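Local structure of sulfur oxygenase/reductase (Halothiobacillus neapolitanus, 6QPA) at residues L126-V138 with R148-V160. The protein probably acts as an iron-dependent sulfur oxygenase/reductase, oxidising and disproportionating elemental sulfur. Residues are numbered along the deposited sequence; the frame is centred on the assembly and turned at random.
Sequences LPQIMSMTDVPQV and RVPKVALSSQRTV
Two short, weakly bonded parallel strands, 129-130 and 153-154, are joined through helix 135-144 in a small beta-alpha-beta unit away from the iron site, and M130 pairs with L154 across it. The unit lies where subunits meet: D134 OD1 forms a salt bridge with K151 NZ of a neighbouring subunit. M130 uses both of its backbone polar atoms: its N donates to A153 O at 2.9 Å, and its O accepts from S155 N at 2.8 Å. P127 CG packs 4.0 Å from A153 CB. I129 CD1 reaches S155 OG at 3.7 Å, while CG2 sits over one face of the R158 guanidinium, 3.5 Å from NH2. A chi1 of 70° starts an extended R158 chain that carries the guanidinium back to the turn, where NH1 donates to L154 O at 2.9 Å from above the carbonyl plane, on the face opposite to Q157 N. E258 and E304 of the same chain form salt bridges with NE and NH2, so a leucine in place of R158 would probably leave both without this charged partner and L154 O without its side-chain donor. Ahead of the helix, in the 3-10 segment, M132 CE lies 3.9 Å from L154 CD1. From the helix, V135 CG2 meets V152 CG1 at 4.1 Å and V138 CG1 touches the P150 ring. Aliphatic contacts thus seat the helix start against the chain leading into strand 153-154, and R158 ties turn 154-157 to acidic groups of the main sheet.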
loop_
_atom_site.group_PDB
_atom_site.type_symbol
_atom_site.label_atom_id
_atom_site.label_comp_id
_atom_site.label_asym_id
_atom_site.label_seq_id
_atom_site.Cartn_x
_atom_site.Cartn_y
_atom_site.Cartn_z
ATOM N N LEU A 126 41.376 43.210 -21.289
ATOM C CA LEU A 126 40.877 41.841 -21.344
ATOM C C LEU A 126 42.055 40.889 -21.429
ATOM O O LEU A 126 42.811 40.948 -22.409
ATOM C CB LEU A 126 39.985 41.621 -22.552
ATOM C CG LEU A 126 38.479 41.763 -22.452
ATOM C CD1 LEU A 126 37.861 41.228 -23.753
ATOM C CD2 LEU A 126 37.934 41.030 -21.229
ATOM N N PRO A 127 42.235 39.985 -20.475
ATOM C CA PRO A 127 43.321 39.002 -20.572
ATOM C C PRO A 127 42.997 37.886 -21.560
ATOM O O PRO A 127 41.838 37.635 -21.903
ATOM C CB PRO A 127 43.418 38.429 -19.152
ATOM C CG PRO A 127 42.079 38.678 -18.523
ATOM C CD PRO A 127 41.342 39.746 -19.328
ATOM N N GLN A 128 44.055 37.190 -21.984
ATOM C CA GLN A 128 43.907 35.953 -22.755
ATOM C C GLN A 128 43.230 34.872 -21.917
ATOM O O GLN A 128 43.438 34.768 -20.703
ATOM C CB GLN A 128 45.278 35.451 -23.242
ATOM C CG GLN A 128 45.980 36.405 -24.213
ATOM C CD GLN A 128 47.371 35.920 -24.649
ATOM O OE1 GLN A 128 47.823 34.844 -24.255
ATOM N NE2 GLN A 128 48.073 36.755 -25.413
ATOM N N ILE A 129 42.424 34.039 -22.567
ATOM C CA ILE A 129 41.803 32.967 -21.798
ATOM C C ILE A 129 42.780 31.802 -21.671
ATOM O O ILE A 129 43.700 31.631 -22.475
ATOM C CB ILE A 129 40.452 32.521 -22.389
ATOM C CG1 ILE A 129 40.609 31.949 -23.786
ATOM C CG2 ILE A 129 39.457 33.702 -22.394
ATOM C CD1 ILE A 129 39.296 31.367 -24.301
ATOM N N MET A 130 42.630 31.027 -20.605
ATOM C CA MET A 130 43.546 29.925 -20.330
ATOM C C MET A 130 42.839 28.939 -19.423
ATOM O O MET A 130 41.675 29.118 -19.058
ATOM C CB MET A 130 44.846 30.412 -19.685
ATOM C CG MET A 130 44.604 31.135 -18.352
ATOM S SD MET A 130 46.116 31.758 -17.562
ATOM C CE MET A 130 46.409 33.248 -18.497
ATOM N N SER A 131 43.552 27.891 -19.057
ATOM C CA SER A 131 43.023 26.953 -18.089
ATOM C C SER A 131 43.978 26.866 -16.903
ATOM O O SER A 131 45.088 27.412 -16.934
ATOM C CB SER A 131 42.786 25.588 -18.734
ATOM O OG SER A 131 44.019 24.924 -18.883
ATOM N N MET A 132 43.510 26.183 -15.852
ATOM C CA MET A 132 44.291 26.013 -14.622
ATOM C C MET A 132 45.670 25.415 -14.895
ATOM O O MET A 132 46.674 25.855 -14.322
ATOM C CB MET A 132 43.535 25.119 -13.630
ATOM C CG MET A 132 42.294 25.715 -12.983
ATOM S SD MET A 132 42.661 27.012 -11.771
ATOM C CE MET A 132 41.142 27.055 -10.807
ATOM N N THR A 133 45.732 24.360 -15.714
ATOM C CA THR A 133 47.020 23.719 -15.957
ATOM C C THR A 133 47.952 24.584 -16.797
ATOM O O THR A 133 49.138 24.244 -16.923
ATOM C CB THR A 133 46.829 22.334 -16.605
ATOM O OG1 THR A 133 46.019 22.445 -17.773
ATOM C CG2 THR A 133 46.166 21.364 -15.623
ATOM N N ASP A 134 47.457 25.698 -17.357
ATOM C CA ASP A 134 48.309 26.672 -18.032
ATOM C C ASP A 134 48.921 27.694 -17.080
ATOM O O ASP A 134 49.868 28.401 -17.460
ATOM C CB ASP A 134 47.520 27.437 -19.098
ATOM C CG ASP A 134 46.910 26.518 -20.149
ATOM O OD1 ASP A 134 47.524 25.481 -20.454
ATOM O OD2 ASP A 134 45.819 26.831 -20.673
ATOM N N VAL A 135 48.397 27.823 -15.869
ATOM C CA VAL A 135 48.745 28.981 -15.043
ATOM C C VAL A 135 50.224 28.984 -14.637
ATOM O O VAL A 135 50.862 30.046 -14.718
ATOM C CB VAL A 135 47.785 29.084 -13.847
ATOM C CG1 VAL A 135 48.254 30.148 -12.856
ATOM C CG2 VAL A 135 46.402 29.432 -14.382
ATOM N N PRO A 136 50.837 27.870 -14.202
ATOM C CA PRO A 136 52.275 27.959 -13.877
ATOM C C PRO A 136 53.122 28.415 -15.050
ATOM O O PRO A 136 54.042 29.219 -14.864
ATOM C CB PRO A 136 52.633 26.541 -13.394
ATOM C CG PRO A 136 51.326 26.010 -12.843
ATOM C CD PRO A 136 50.277 26.555 -13.818
ATOM N N GLN A 137 52.836 27.951 -16.265
ATOM C CA GLN A 137 53.646 28.388 -17.399
ATOM C C GLN A 137 53.409 29.863 -17.735
ATOM O O GLN A 137 54.352 30.586 -18.106
ATOM C CB GLN A 137 53.368 27.509 -18.609
ATOM C CG GLN A 137 53.958 28.069 -19.865
ATOM C CD GLN A 137 53.969 27.065 -20.990
ATOM O OE1 GLN A 137 53.215 27.190 -21.943
ATOM N NE2 GLN A 137 54.860 26.084 -20.902
ATOM N N VAL A 138 52.161 30.324 -17.636
ATOM C CA VAL A 138 51.882 31.746 -17.844
ATOM C C VAL A 138 52.643 32.583 -16.825
ATOM O O VAL A 138 53.255 33.607 -17.160
ATOM C CB VAL A 138 50.362 32.011 -17.778
ATOM C CG1 VAL A 138 50.077 33.525 -17.641
ATOM C CG2 VAL A 138 49.680 31.464 -19.018
ATOM N N ARG A 148 53.749 41.836 -16.598
ATOM C CA ARG A 148 52.826 41.618 -15.493
ATOM C C ARG A 148 52.018 40.337 -15.693
ATOM O O ARG A 148 51.626 39.989 -16.809
ATOM C CB ARG A 148 51.891 42.813 -15.337
ATOM C CG ARG A 148 51.179 42.810 -14.010
ATOM C CD ARG A 148 50.338 44.037 -13.823
ATOM N NE ARG A 148 49.750 44.070 -12.491
ATOM C CZ ARG A 148 48.715 44.834 -12.163
ATOM N NH1 ARG A 148 48.153 45.623 -13.071
ATOM N NH2 ARG A 148 48.231 44.797 -10.936
ATOM N N VAL A 149 51.820 39.609 -14.607
ATOM C CA VAL A 149 50.946 38.435 -14.666
ATOM C C VAL A 149 49.503 38.901 -14.789
ATOM O O VAL A 149 49.082 39.801 -14.044
ATOM C CB VAL A 149 51.130 37.562 -13.429
ATOM C CG1 VAL A 149 50.235 36.317 -13.548
ATOM C CG2 VAL A 149 52.596 37.187 -13.265
ATOM N N PRO A 150 48.719 38.349 -15.707
ATOM C CA PRO A 150 47.329 38.780 -15.852
ATOM C C PRO A 150 46.427 38.162 -14.788
ATOM O O PRO A 150 46.793 37.220 -14.072
ATOM C CB PRO A 150 46.959 38.269 -17.246
ATOM C CG PRO A 150 47.798 37.031 -17.395
ATOM C CD PRO A 150 49.104 37.364 -16.735
ATOM N N LYS A 151 45.227 38.732 -14.688
ATOM C CA LYS A 151 44.122 38.025 -14.052
ATOM C C LYS A 151 43.835 36.724 -14.805
ATOM O O LYS A 151 43.987 36.638 -16.032
ATOM C CB LYS A 151 42.875 38.918 -14.036
ATOM C CG LYS A 151 43.029 40.253 -13.261
ATOM C CD LYS A 151 43.502 39.983 -11.799
ATOM C CE LYS A 151 43.286 41.188 -10.866
ATOM N NZ LYS A 151 41.831 41.263 -10.503
ATOM N N VAL A 152 43.423 35.694 -14.079
ATOM C CA VAL A 152 43.191 34.387 -14.699
ATOM C C VAL A 152 41.769 34.332 -15.248
ATOM O O VAL A 152 40.802 34.336 -14.482
ATOM C CB VAL A 152 43.448 33.230 -13.727
ATOM C CG1 VAL A 152 43.086 31.927 -14.415
ATOM C CG2 VAL A 152 44.913 33.210 -13.319
ATOM N N ALA A 153 41.647 34.274 -16.585
ATOM C CA ALA A 153 40.356 34.160 -17.282
ATOM C C ALA A 153 40.211 32.713 -17.748
ATOM O O ALA A 153 40.782 32.324 -18.769
ATOM C CB ALA A 153 40.261 35.139 -18.460
ATOM N N LEU A 154 39.468 31.908 -16.988
ATOM C CA LEU A 154 39.376 30.476 -17.260
ATOM C C LEU A 154 38.449 30.229 -18.443
ATOM O O LEU A 154 37.293 30.668 -18.436
ATOM C CB LEU A 154 38.892 29.713 -16.026
ATOM C CG LEU A 154 39.890 29.725 -14.861
ATOM C CD1 LEU A 154 39.291 29.028 -13.653
ATOM C CD2 LEU A 154 41.200 29.072 -15.238
ATOM N N SER A 155 38.967 29.527 -19.453
ATOM C CA SER A 155 38.218 29.206 -20.671
ATOM C C SER A 155 36.923 28.483 -20.329
ATOM O O SER A 155 36.946 27.455 -19.648
ATOM C CB SER A 155 39.083 28.345 -21.592
ATOM O OG SER A 155 38.416 28.082 -22.815
ATOM N N SER A 156 35.797 29.044 -20.779
ATOM C CA SER A 156 34.466 28.481 -20.550
ATOM C C SER A 156 34.180 28.185 -19.076
ATOM O O SER A 156 33.407 27.276 -18.776
ATOM C CB SER A 156 34.273 27.197 -21.375
ATOM O OG SER A 156 34.294 27.467 -22.760
ATOM N N GLN A 157 34.789 28.932 -18.149
ATOM C CA GLN A 157 34.641 28.679 -16.708
ATOM C C GLN A 157 34.714 29.992 -15.923
ATOM O O GLN A 157 35.498 30.136 -14.983
ATOM C CB GLN A 157 35.712 27.719 -16.181
ATOM C CG GLN A 157 35.550 26.247 -16.527
ATOM C CD GLN A 157 36.761 25.387 -16.087
ATOM O OE1 GLN A 157 37.564 25.790 -15.228
ATOM N NE2 GLN A 157 36.880 24.193 -16.675
ATOM N N ARG A 158 33.905 30.975 -16.301
ATOM C CA ARG A 158 33.839 32.229 -15.558
ATOM C C ARG A 158 32.526 32.902 -15.926
ATOM O O ARG A 158 31.713 32.351 -16.671
ATOM C CB ARG A 158 35.060 33.120 -15.831
ATOM C CG ARG A 158 35.125 33.717 -17.242
ATOM C CD ARG A 158 36.520 34.157 -17.637
ATOM N NE ARG A 158 36.486 34.815 -18.948
ATOM C CZ ARG A 158 36.401 34.162 -20.108
ATOM N NH1 ARG A 158 36.386 32.823 -20.133
ATOM N NH2 ARG A 158 36.344 34.847 -21.247
ATOM N N THR A 159 32.314 34.094 -15.389
ATOM C CA THR A 159 31.071 34.817 -15.581
ATOM C C THR A 159 31.337 36.036 -16.455
ATOM O O THR A 159 32.339 36.739 -16.272
ATOM C CB THR A 159 30.475 35.227 -14.231
ATOM O OG1 THR A 159 30.091 34.053 -13.524
ATOM C CG2 THR A 159 29.237 36.150 -14.424
ATOM N N VAL A 160 30.476 36.255 -17.438
ATOM C CA VAL A 160 30.523 37.468 -18.244
ATOM C C VAL A 160 29.267 38.266 -17.954
ATOM O O VAL A 160 28.147 37.736 -17.990
ATOM C CB VAL A 160 30.687 37.172 -19.746
ATOM C CG1 VAL A 160 30.597 38.478 -20.567
ATOM C CG2 VAL A 160 32.037 36.491 -19.998
HETATM O O HOH W 1 39.406 26.550 -18.471
HETATM O O HOH W 2 40.770 25.114 -15.945
#